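Local coordinates for protein ofchtiv-allosamidin (Ostrinia furnacalis, PDB 6JMB) that probably hydrolyses chitin as a group IV insect chitinase of glycosyl hydrolase family 18, and binds the inhibitor allosamidin, at residues K4-Y9 and N365-V370; V25-P30 and D350-L355; H205-F210 and S320-E325; V284-F289 and C356-F361. All coordinates share one frame; numbering follows the deposited sequence.

Contact 1 of 4, residues K4-Y9 and N365-V370; sequences KIVVCY and NTINTV. With AMI (allosamizoline), chain C.
Val6, on strand 5-11, meets helix 362-373 through a single methyl, CG2, which lies against Ile367 and Asn368. The closely packed, buried part is apolar: Val6 CG2 stands 4.1 Å from Ile367 CG2, with both residues buried. The Val6 torsion sets this up, since CG1 lies anti to the backbone N (chi1 178°) and CG2 is left beside that N, facing the helix. Ile367 also packs on Met327, Ile342, Val247 and Phe249, and Val6 on Leu344, so the two methyls belong to a larger hydrophobic layer between helix and strands.

Toward Asn368, which is partly exposed, the contact comes nearer to solvent, though the spacing is similar. Here the side chains run at about a right angle, and Asn368 OD1 approaches Val6 CG2 at 4.0 Å. The amide nitrogen of Asn368 turns to backbone carbonyls instead, those of Leu364 and Leu32, the latter tying the helix to the chain leading into the next strand.

At the far end of the strand segment, Tyr9 presents one ring face to allosamizoline, with AMI C9 3.5 Å above the plane and displaced toward the rim; Tyr9 OH bonds Asp122 OD2. A strand whose outer side packs on a helix while its end reaches the ligand is the pattern of the TIM barrel of family 18 chitinases.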
# COMPACT_ATOMS: atom_id res chain seq x y z
N LYS A 4 0.16 4.25 -18.42
CA LYS A 4 -0.46 3.83 -17.16
C LYS A 4 0.33 2.68 -16.56
O LYS A 4 0.81 1.79 -17.28
CB LYS A 4 -1.90 3.36 -17.40
CG LYS A 4 -2.87 4.43 -17.91
CD LYS A 4 -2.82 5.69 -17.08
CE LYS A 4 -3.96 6.63 -17.45
NZ LYS A 4 -3.59 8.05 -17.16
N ILE A 5 0.49 2.69 -15.24
CA ILE A 5 1.28 1.67 -14.56
C ILE A 5 0.45 1.00 -13.47
O ILE A 5 -0.53 1.54 -12.96
CB ILE A 5 2.62 2.20 -14.00
CG1 ILE A 5 2.39 3.25 -12.91
CG2 ILE A 5 3.50 2.75 -15.14
CD1 ILE A 5 3.68 3.74 -12.27
N VAL A 6 0.86 -0.22 -13.14
CA VAL A 6 0.25 -1.01 -12.08
C VAL A 6 1.39 -1.44 -11.17
O VAL A 6 2.25 -2.24 -11.57
CB VAL A 6 -0.50 -2.23 -12.62
CG1 VAL A 6 -1.07 -3.05 -11.48
CG2 VAL A 6 -1.62 -1.79 -13.55
N VAL A 7 1.43 -0.89 -9.96
CA VAL A 7 2.53 -1.10 -9.02
C VAL A 7 2.05 -2.12 -7.98
O VAL A 7 1.20 -1.81 -7.14
CB VAL A 7 2.96 0.22 -8.36
CG1 VAL A 7 4.11 -0.02 -7.38
CG2 VAL A 7 3.36 1.23 -9.43
N CYS A 8 2.59 -3.34 -8.05
CA CYS A 8 2.16 -4.43 -7.18
C CYS A 8 3.17 -4.62 -6.06
O CYS A 8 4.32 -4.99 -6.33
CB CYS A 8 2.11 -5.74 -7.97
SG CYS A 8 0.92 -5.78 -9.32
N TYR A 9 2.74 -4.44 -4.82
CA TYR A 9 3.57 -4.80 -3.68
C TYR A 9 3.34 -6.25 -3.29
O TYR A 9 2.21 -6.75 -3.33
CB TYR A 9 3.25 -3.91 -2.48
CG TYR A 9 3.85 -2.54 -2.55
CD1 TYR A 9 3.21 -1.51 -3.22
CD2 TYR A 9 5.07 -2.28 -1.94
CE1 TYR A 9 3.78 -0.26 -3.27
CE2 TYR A 9 5.64 -1.02 -1.98
CZ TYR A 9 4.98 -0.01 -2.64
OH TYR A 9 5.52 1.26 -2.69
N ASN A 365 -6.96 -8.26 -11.99
CA ASN A 365 -7.48 -8.22 -13.35
C ASN A 365 -8.41 -7.03 -13.56
O ASN A 365 -8.38 -6.39 -14.61
CB ASN A 365 -8.19 -9.53 -13.69
CG ASN A 365 -7.23 -10.59 -14.21
OD1 ASN A 365 -6.67 -10.45 -15.29
ND2 ASN A 365 -7.05 -11.65 -13.43
N THR A 366 -9.22 -6.71 -12.55
CA THR A 366 -10.09 -5.54 -12.66
C THR A 366 -9.28 -4.27 -12.87
O THR A 366 -9.61 -3.45 -13.74
CB THR A 366 -10.97 -5.41 -11.40
OG1 THR A 366 -11.84 -6.54 -11.32
CG2 THR A 366 -11.81 -4.15 -11.46
N ILE A 367 -8.21 -4.09 -12.10
CA ILE A 367 -7.36 -2.91 -12.25
C ILE A 367 -6.82 -2.83 -13.67
O ILE A 367 -6.89 -1.78 -14.32
CB ILE A 367 -6.22 -2.93 -11.22
CG1 ILE A 367 -6.79 -2.74 -9.81
CG2 ILE A 367 -5.20 -1.85 -11.53
CD1 ILE A 367 -5.80 -3.09 -8.71
N ASN A 368 -6.28 -3.94 -14.18
CA ASN A 368 -5.69 -3.94 -15.51
C ASN A 368 -6.74 -3.65 -16.58
O ASN A 368 -6.48 -2.89 -17.52
CB ASN A 368 -5.00 -5.28 -15.77
CG ASN A 368 -3.61 -5.35 -15.16
OD1 ASN A 368 -2.62 -5.00 -15.80
ND2 ASN A 368 -3.53 -5.79 -13.91
N THR A 369 -7.92 -4.24 -16.43
CA THR A 369 -8.99 -4.07 -17.41
C THR A 369 -9.48 -2.63 -17.46
O THR A 369 -9.61 -2.04 -18.53
CB THR A 369 -10.14 -5.02 -17.06
OG1 THR A 369 -9.73 -6.37 -17.29
CG2 THR A 369 -11.37 -4.72 -17.90
N VAL A 370 -9.74 -2.04 -16.29
CA VAL A 370 -10.28 -0.68 -16.28
C VAL A 370 -9.24 0.34 -16.73
O VAL A 370 -9.59 1.34 -17.37
CB VAL A 370 -10.89 -0.37 -14.90
CG1 VAL A 370 -11.46 1.04 -14.88
CG2 VAL A 370 -11.97 -1.39 -14.58
C1 AMI C . 1.25 -0.20 3.99
C2 AMI C . 2.73 -0.23 4.55
C3 AMI C . 2.90 -1.58 5.04
C4 AMI C . 1.45 -2.02 5.51
C5 AMI C . 0.65 -1.57 4.38
C6 AMI C . -0.88 -1.47 4.71
C7 AMI C . 2.74 0.09 2.36
C8 AMI C . 4.70 0.62 0.83
C9 AMI C . 2.34 0.38 -0.15
N2 AMI C . 3.50 0.07 3.54
N7 AMI C . 3.26 0.36 1.02
O3 AMI C . 3.89 -1.63 6.06
O4 AMI C . 1.26 -3.42 5.65
O6 AMI C . -1.04 -0.65 5.85
O7 AMI C . 1.41 -0.15 2.55

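Contact 2 of 4, residues V25-P30 and D350-L355; sequences VDDIDP and DDFHGL
Asp27 meets the 350-355 loop through one carboxylate oxygen, which comes near two aromatic side chains at once. Across the contact there are only loose approaches, with no polar bond. Asp27 OD1 lies 4.2 Å from Phe352 CE2 and 4.4 Å from His353 CE1, approaching each ring obliquely. The two rings are themselves neighbours, for Phe352 CE2 sits 3.1 Å above the His353 ring plane, offset toward its rim. Phe352 owes its place partly to Phe23, whose ring it meets edge-to-face, and partly to Phe361 and Asn287, against which it packs.

No salt bridge forms: Asp27 OD1 and His353 ND1 are 5.2 Å apart. The charge of the histidine is not seen, although a positive one would probably favour the carboxylate. The other oxygen, Asp27 OD2, is bonded to the backbone N of Asp24, within its own loop.

Hydrogen bonds give the second loop its shape. A type I turn runs from Asp351 to Gly354, closed by Gly354 N on Asp351 O at 3.0 Å. The Asp351 carboxylate spans the turn: its OD1 receives Leu355 N at 3.0 Å on the syn side, 19° out of the carboxylate plane, while OD2 takes Cys356 N. Asp350 reaches the other way, its two oxygens receiving Leu363 N and Leu364 N at the start of helix 362-373. The chemistry thus implies two loops held mainly by bonds other than those between them, within each loop and, for Asp350, to that helix, and meeting in a light carboxylate-aromatic contact.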
# COMPACT_ATOMS: atom_id res chain seq x y z
N VAL A 25 6.84 -16.48 -4.43
CA VAL A 25 7.20 -15.75 -5.64
C VAL A 25 6.54 -16.37 -6.87
O VAL A 25 6.04 -15.66 -7.75
CB VAL A 25 8.73 -15.64 -5.80
CG1 VAL A 25 9.09 -15.14 -7.20
CG2 VAL A 25 9.31 -14.71 -4.75
N ASP A 26 6.52 -17.70 -6.94
CA ASP A 26 5.97 -18.32 -8.15
C ASP A 26 4.45 -18.29 -8.22
O ASP A 26 3.89 -18.81 -9.19
CB ASP A 26 6.54 -19.73 -8.37
CG ASP A 26 6.10 -20.73 -7.32
OD1 ASP A 26 5.30 -20.40 -6.43
OD2 ASP A 26 6.57 -21.89 -7.40
N ASP A 27 3.78 -17.70 -7.23
CA ASP A 27 2.36 -17.41 -7.33
C ASP A 27 2.07 -16.08 -8.01
O ASP A 27 0.92 -15.80 -8.34
CB ASP A 27 1.73 -17.40 -5.93
CG ASP A 27 1.57 -18.80 -5.37
OD1 ASP A 27 0.80 -19.58 -5.98
OD2 ASP A 27 2.20 -19.13 -4.36
N ILE A 28 3.10 -15.27 -8.24
CA ILE A 28 2.93 -13.97 -8.88
C ILE A 28 2.74 -14.16 -10.37
O ILE A 28 3.49 -14.91 -11.01
CB ILE A 28 4.16 -13.08 -8.60
CG1 ILE A 28 4.29 -12.80 -7.11
CG2 ILE A 28 4.07 -11.78 -9.41
CD1 ILE A 28 5.56 -12.08 -6.73
N ASP A 29 1.75 -13.47 -10.93
CA ASP A 29 1.61 -13.37 -12.37
C ASP A 29 2.33 -12.10 -12.80
O ASP A 29 1.80 -11.00 -12.58
CB ASP A 29 0.15 -13.30 -12.76
CG ASP A 29 -0.06 -13.40 -14.26
OD1 ASP A 29 0.82 -12.95 -15.02
OD2 ASP A 29 -1.10 -13.94 -14.68
N PRO A 30 3.50 -12.19 -13.43
CA PRO A 30 4.27 -10.98 -13.74
C PRO A 30 3.71 -10.15 -14.88
O PRO A 30 4.25 -9.07 -15.14
CB PRO A 30 5.66 -11.53 -14.08
CG PRO A 30 5.37 -12.89 -14.65
CD PRO A 30 4.17 -13.42 -13.89
N ASP A 350 -5.11 -10.87 -3.01
CA ASP A 350 -6.12 -11.06 -4.03
C ASP A 350 -6.61 -12.50 -3.93
O ASP A 350 -5.99 -13.35 -3.28
CB ASP A 350 -5.52 -10.78 -5.42
CG ASP A 350 -6.57 -10.35 -6.46
OD1 ASP A 350 -7.79 -10.49 -6.23
OD2 ASP A 350 -6.15 -9.87 -7.54
N ASP A 351 -7.74 -12.78 -4.58
CA ASP A 351 -8.21 -14.17 -4.68
C ASP A 351 -7.37 -14.86 -5.76
O ASP A 351 -7.82 -15.14 -6.87
CB ASP A 351 -9.71 -14.22 -4.96
CG ASP A 351 -10.25 -15.63 -4.98
OD1 ASP A 351 -9.65 -16.53 -4.35
OD2 ASP A 351 -11.30 -15.84 -5.63
N PHE A 352 -6.11 -15.13 -5.40
CA PHE A 352 -5.15 -15.61 -6.38
C PHE A 352 -5.46 -17.01 -6.87
O PHE A 352 -5.11 -17.36 -8.00
CB PHE A 352 -3.70 -15.44 -5.88
CG PHE A 352 -3.36 -16.21 -4.63
CD1 PHE A 352 -3.72 -15.73 -3.38
CD2 PHE A 352 -2.62 -17.38 -4.70
CE1 PHE A 352 -3.37 -16.42 -2.22
CE2 PHE A 352 -2.27 -18.07 -3.54
CZ PHE A 352 -2.65 -17.60 -2.30
N HIS A 353 -6.15 -17.82 -6.06
CA HIS A 353 -6.57 -19.15 -6.47
C HIS A 353 -7.95 -19.17 -7.14
O HIS A 353 -8.40 -20.24 -7.56
CB HIS A 353 -6.62 -20.09 -5.25
CG HIS A 353 -5.29 -20.43 -4.67
ND1 HIS A 353 -4.19 -20.75 -5.45
CD2 HIS A 353 -4.88 -20.53 -3.38
CE1 HIS A 353 -3.16 -21.03 -4.66
NE2 HIS A 353 -3.56 -20.90 -3.40
N GLY A 354 -8.63 -18.03 -7.22
CA GLY A 354 -9.93 -17.98 -7.85
C GLY A 354 -11.01 -18.76 -7.13
O GLY A 354 -11.95 -19.24 -7.77
N LEU A 355 -10.90 -18.88 -5.81
CA LEU A 355 -11.85 -19.67 -5.04
C LEU A 355 -13.21 -19.00 -4.92
O LEU A 355 -14.19 -19.67 -4.55
CB LEU A 355 -11.30 -19.95 -3.65
CG LEU A 355 -9.95 -20.66 -3.60
CD1 LEU A 355 -9.51 -20.89 -2.17
CD2 LEU A 355 -10.02 -21.97 -4.38

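Contact 3 of 4, residues H205-F210 and S320-E325; sequences HNAPLF and SFDNVE
Ser320 swings its OG away from its backbone N (chi1 158°) and so toward the loop 205-210, where Asn206 N donates to it. This bond is short and nearly straight, 2.8 Å from Asn206 N to Ser320 OG with an angle of 168° at the hydrogen. The Asn206 side chain is likewise extended, CG opposite the backbone N at -174°, which carries its amide past the serine to other partners: OD1 accepts from Asp194 N.

Three waters complete the junction. Water 1 links Ser320 OG, at 2.7 Å, with His205 ND1, while His205 NE2 bonds Asp304. Waters 2 and 3 both donate to Asp322 OD2; water 2 accepts from Asn206 ND2, and water 3 accepts from Ala207 N at 2.9 Å. Asp322 OD2 also lies 3.9 Å from the methyl Ala207 CB. The other oxygen, OD1, is gripped by Ser326 OG and forms a salt bridge with Lys330.

Buried polar groups are therefore joined largely through water, across an interface that also packs on Pro248. Asp194 belongs to the allosamizoline pocket, and the Asn206 side chain lies about 7 Å from that ligand, so Asn206 is probably a second-shell residue of the family 18 chitinase active site.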
# COMPACT_ATOMS: atom_id res chain seq x y z
N HIS A 205 -14.69 3.11 6.79
CA HIS A 205 -14.19 2.42 5.61
C HIS A 205 -12.67 2.51 5.52
O HIS A 205 -12.07 3.54 5.84
CB HIS A 205 -14.82 2.96 4.34
CG HIS A 205 -16.32 2.84 4.32
ND1 HIS A 205 -16.97 1.64 4.45
CD2 HIS A 205 -17.28 3.78 4.20
CE1 HIS A 205 -18.28 1.84 4.40
NE2 HIS A 205 -18.49 3.14 4.25
N ASN A 206 -12.07 1.42 5.07
CA ASN A 206 -10.63 1.37 4.87
C ASN A 206 -10.21 2.32 3.75
O ASN A 206 -9.17 2.98 3.85
CB ASN A 206 -10.26 -0.08 4.54
CG ASN A 206 -8.78 -0.32 4.45
OD1 ASN A 206 -7.97 0.29 5.16
ND2 ASN A 206 -8.40 -1.25 3.58
N ALA A 207 -11.02 2.42 2.70
CA ALA A 207 -10.68 3.26 1.56
C ALA A 207 -11.94 3.85 0.93
O ALA A 207 -12.22 3.59 -0.25
CB ALA A 207 -9.89 2.45 0.53
N PRO A 208 -12.70 4.66 1.65
CA PRO A 208 -13.86 5.31 1.03
C PRO A 208 -13.39 6.30 -0.03
O PRO A 208 -12.41 7.01 0.16
CB PRO A 208 -14.52 6.04 2.20
CG PRO A 208 -13.37 6.38 3.11
CD PRO A 208 -12.36 5.26 2.96
N LEU A 209 -14.11 6.33 -1.16
CA LEU A 209 -13.75 7.27 -2.22
C LEU A 209 -14.16 8.69 -1.85
O LEU A 209 -13.38 9.63 -2.03
CB LEU A 209 -14.42 6.83 -3.52
CG LEU A 209 -13.90 7.35 -4.86
CD1 LEU A 209 -12.38 7.27 -4.92
CD2 LEU A 209 -14.53 6.53 -5.98
N PHE A 210 -15.36 8.86 -1.32
CA PHE A 210 -15.91 10.17 -0.99
C PHE A 210 -16.40 10.12 0.45
O PHE A 210 -16.05 9.22 1.23
CB PHE A 210 -17.03 10.54 -1.97
CG PHE A 210 -16.64 10.46 -3.41
CD1 PHE A 210 -15.76 11.40 -3.96
CD2 PHE A 210 -17.15 9.48 -4.24
CE1 PHE A 210 -15.40 11.33 -5.29
CE2 PHE A 210 -16.80 9.41 -5.58
CZ PHE A 210 -15.92 10.34 -6.11
N SER A 320 -15.10 -3.65 6.77
CA SER A 320 -14.94 -2.83 5.57
C SER A 320 -14.00 -3.57 4.62
O SER A 320 -12.96 -4.08 5.05
CB SER A 320 -14.31 -1.50 5.96
OG SER A 320 -13.68 -0.89 4.85
N PHE A 321 -14.36 -3.62 3.34
CA PHE A 321 -13.51 -4.29 2.36
C PHE A 321 -13.70 -3.63 1.00
O PHE A 321 -14.49 -2.70 0.84
CB PHE A 321 -13.75 -5.80 2.33
CG PHE A 321 -15.10 -6.20 1.81
CD1 PHE A 321 -16.26 -5.98 2.55
CD2 PHE A 321 -15.22 -6.83 0.57
CE1 PHE A 321 -17.50 -6.37 2.06
CE2 PHE A 321 -16.46 -7.23 0.09
CZ PHE A 321 -17.60 -7.00 0.83
N ASP A 322 -12.94 -4.12 0.02
CA ASP A 322 -13.09 -3.67 -1.36
C ASP A 322 -13.24 -4.89 -2.25
O ASP A 322 -12.58 -5.91 -2.05
CB ASP A 322 -11.90 -2.81 -1.78
CG ASP A 322 -12.10 -1.35 -1.43
OD1 ASP A 322 -12.77 -0.64 -2.21
OD2 ASP A 322 -11.61 -0.90 -0.35
N ASN A 323 -14.14 -4.79 -3.23
CA ASN A 323 -14.46 -5.89 -4.13
C ASN A 323 -14.27 -5.42 -5.58
O ASN A 323 -13.75 -4.34 -5.83
CB ASN A 323 -15.87 -6.44 -3.84
CG ASN A 323 -16.96 -5.39 -3.98
OD1 ASN A 323 -16.74 -4.30 -4.51
ND2 ASN A 323 -18.16 -5.73 -3.51
N VAL A 324 -14.71 -6.25 -6.53
CA VAL A 324 -14.52 -5.90 -7.94
C VAL A 324 -15.24 -4.60 -8.28
O VAL A 324 -14.70 -3.74 -8.97
CB VAL A 324 -14.95 -7.07 -8.84
CG1 VAL A 324 -15.18 -6.59 -10.29
CG2 VAL A 324 -13.93 -8.20 -8.77
N GLU A 325 -16.46 -4.43 -7.75
CA GLU A 325 -17.24 -3.24 -8.06
C GLU A 325 -16.60 -1.98 -7.48
O GLU A 325 -16.51 -0.95 -8.15
CB GLU A 325 -18.67 -3.43 -7.55
CG GLU A 325 -19.31 -4.73 -8.05
CD GLU A 325 -19.24 -5.88 -7.03
OE1 GLU A 325 -18.19 -6.54 -6.90
OE2 GLU A 325 -20.27 -6.12 -6.37
O HOH W 1 -15.55 -0.35 2.98
O HOH W 2 -10.69 -2.26 1.92
O HOH W 3 -13.05 0.63 1.69

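Contact 4 of 4, residues V284-F289 and C356-F361; sequences VGYNEF and CGEGTF
The Tyr286 ring and the Glu358 carboxylate are turned 44° apart, their side chains crossing at about a right angle. Water 5 lies in the plane of the tyrosine ring, at its edge, while Pro362 and Leu363 of helix 362-373 pack against the side chain. Tyr286 reaches across because CG stands opposite its backbone N (chi1 176°), which sends the hydroxyl toward the loop of 356-361. Glu358 comes to meet the hydroxyl on a chain extended beyond CG.

The two polar ends remain apart: Tyr286 OH is 3.7 Å from Glu358 OE2. Two waters fill in as a paired bridge. Water 4 lies 2.8 Å from Tyr286 OH, and water 5 lies 2.7 Å from the same oxygen; both donate to Glu358 OE2. One carboxylate oxygen and one hydroxyl thus share two solvent molecules in a closed hydrogen-bonded loop of four oxygens.

Away from these waters the contact becomes drier. Cys356 SG makes a loose approach to Asn287 O at 4.3 Å and is bonded to Cys290 in a disulfide, so the loop is fastened covalently to the helix 286-295. That helix begins after Gly285, at whose N the side chain of Glu288 folds back: Glu288 OE1 accepts from Gly285 N at 2.9 Å through its anti lone pair. The chemistry of the contact implies that one covalent link fixes the loop against the helix, while the exposed glutamate is coupled to Tyr286 indirectly, through two waters that probably exchange with solvent.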
# COMPACT_ATOMS: atom_id res chain seq x y z
N VAL A 284 -8.28 -8.43 7.33
CA VAL A 284 -8.56 -9.68 6.63
C VAL A 284 -8.23 -9.47 5.16
O VAL A 284 -8.52 -8.41 4.59
CB VAL A 284 -10.02 -10.12 6.87
CG1 VAL A 284 -11.01 -9.11 6.30
CG2 VAL A 284 -10.26 -11.51 6.31
N GLY A 285 -7.59 -10.46 4.54
CA GLY A 285 -7.32 -10.37 3.12
C GLY A 285 -8.59 -10.53 2.31
O GLY A 285 -9.56 -11.16 2.74
N TYR A 286 -8.61 -9.93 1.12
CA TYR A 286 -9.76 -10.14 0.24
C TYR A 286 -9.97 -11.62 -0.04
O TYR A 286 -11.12 -12.09 -0.05
CB TYR A 286 -9.63 -9.35 -1.07
CG TYR A 286 -10.77 -9.65 -2.01
CD1 TYR A 286 -12.02 -9.07 -1.80
CD2 TYR A 286 -10.63 -10.55 -3.06
CE1 TYR A 286 -13.09 -9.37 -2.64
CE2 TYR A 286 -11.69 -10.85 -3.90
CZ TYR A 286 -12.91 -10.25 -3.69
OH TYR A 286 -13.98 -10.54 -4.51
N ASN A 287 -8.89 -12.37 -0.29
CA ASN A 287 -9.01 -13.81 -0.52
C ASN A 287 -9.74 -14.48 0.64
O ASN A 287 -10.63 -15.31 0.43
CB ASN A 287 -7.64 -14.45 -0.75
CG ASN A 287 -6.70 -14.33 0.46
OD1 ASN A 287 -6.62 -13.29 1.11
ND2 ASN A 287 -5.97 -15.41 0.73
N GLU A 288 -9.41 -14.09 1.87
CA GLU A 288 -10.03 -14.69 3.04
C GLU A 288 -11.47 -14.25 3.18
O GLU A 288 -12.35 -15.07 3.48
CB GLU A 288 -9.23 -14.31 4.28
CG GLU A 288 -7.82 -14.85 4.29
CD GLU A 288 -6.99 -14.30 5.42
OE1 GLU A 288 -6.95 -13.06 5.60
OE2 GLU A 288 -6.38 -15.11 6.14
N PHE A 289 -11.75 -12.97 2.95
CA PHE A 289 -13.09 -12.48 3.25
C PHE A 289 -14.09 -12.83 2.15
O PHE A 289 -15.25 -13.13 2.45
CB PHE A 289 -13.11 -10.99 3.56
CG PHE A 289 -14.36 -10.58 4.29
CD1 PHE A 289 -14.67 -11.17 5.50
CD2 PHE A 289 -15.24 -9.66 3.74
CE1 PHE A 289 -15.83 -10.84 6.18
CE2 PHE A 289 -16.41 -9.30 4.42
CZ PHE A 289 -16.70 -9.90 5.64
N CYS A 356 -13.31 -17.70 -5.21
CA CYS A 356 -14.54 -16.95 -5.01
C CYS A 356 -15.36 -16.78 -6.29
O CYS A 356 -16.35 -16.02 -6.28
CB CYS A 356 -14.25 -15.61 -4.34
SG CYS A 356 -13.60 -15.85 -2.67
N GLY A 357 -14.99 -17.44 -7.38
CA GLY A 357 -15.86 -17.57 -8.53
C GLY A 357 -15.75 -16.50 -9.59
O GLY A 357 -16.52 -16.53 -10.56
N GLU A 358 -14.84 -15.54 -9.44
CA GLU A 358 -14.68 -14.47 -10.42
C GLU A 358 -13.34 -14.56 -11.16
O GLU A 358 -12.83 -13.56 -11.66
CB GLU A 358 -14.84 -13.09 -9.77
CG GLU A 358 -16.25 -12.80 -9.26
CD GLU A 358 -16.41 -11.37 -8.78
OE1 GLU A 358 -17.09 -10.58 -9.47
OE2 GLU A 358 -15.86 -11.04 -7.71
N GLY A 359 -12.79 -15.77 -11.25
CA GLY A 359 -11.50 -15.98 -11.87
C GLY A 359 -10.37 -15.75 -10.88
O GLY A 359 -10.56 -15.22 -9.78
N THR A 360 -9.17 -16.16 -11.28
CA THR A 360 -8.01 -15.87 -10.44
C THR A 360 -7.67 -14.39 -10.52
O THR A 360 -7.91 -13.72 -11.53
CB THR A 360 -6.80 -16.70 -10.87
OG1 THR A 360 -6.45 -16.40 -12.22
CG2 THR A 360 -7.09 -18.20 -10.74
N PHE A 361 -7.10 -13.87 -9.44
CA PHE A 361 -6.71 -12.47 -9.35
C PHE A 361 -7.82 -11.51 -9.80
O PHE A 361 -7.60 -10.67 -10.67
CB PHE A 361 -5.44 -12.20 -10.14
CG PHE A 361 -4.19 -12.79 -9.53
CD1 PHE A 361 -3.61 -12.23 -8.40
CD2 PHE A 361 -3.58 -13.90 -10.12
CE1 PHE A 361 -2.46 -12.77 -7.86
CE2 PHE A 361 -2.42 -14.44 -9.57
CZ PHE A 361 -1.86 -13.87 -8.45
O HOH W 4 -15.77 -8.94 -6.03
O HOH W 5 -14.01 -12.45 -6.43

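In the fold
Contacts 1 and 3 are buried, contacts 2 and 4 only partly so. Depth alone does not set their chemistry: contact 1 is chiefly apolar, whereas contact 3 is polar and hydrated. Contacts 2 and 4 share the long loop between strand 341-345 and helix 362-373, their centres about 10 Å apart, and are joined directly by backbone hydrogen bonding between Asp351 and Phe361; yet one is a carboxylate-aromatic meeting and the other combines water with a disulfide. The helix ending that loop enters contact 1. Val324 touches both Thr366 and Glu358, linking contact 3 to contacts 1 and 4. Contacts 2, 3 and 4 all lie within the chain loop closed by contact 1.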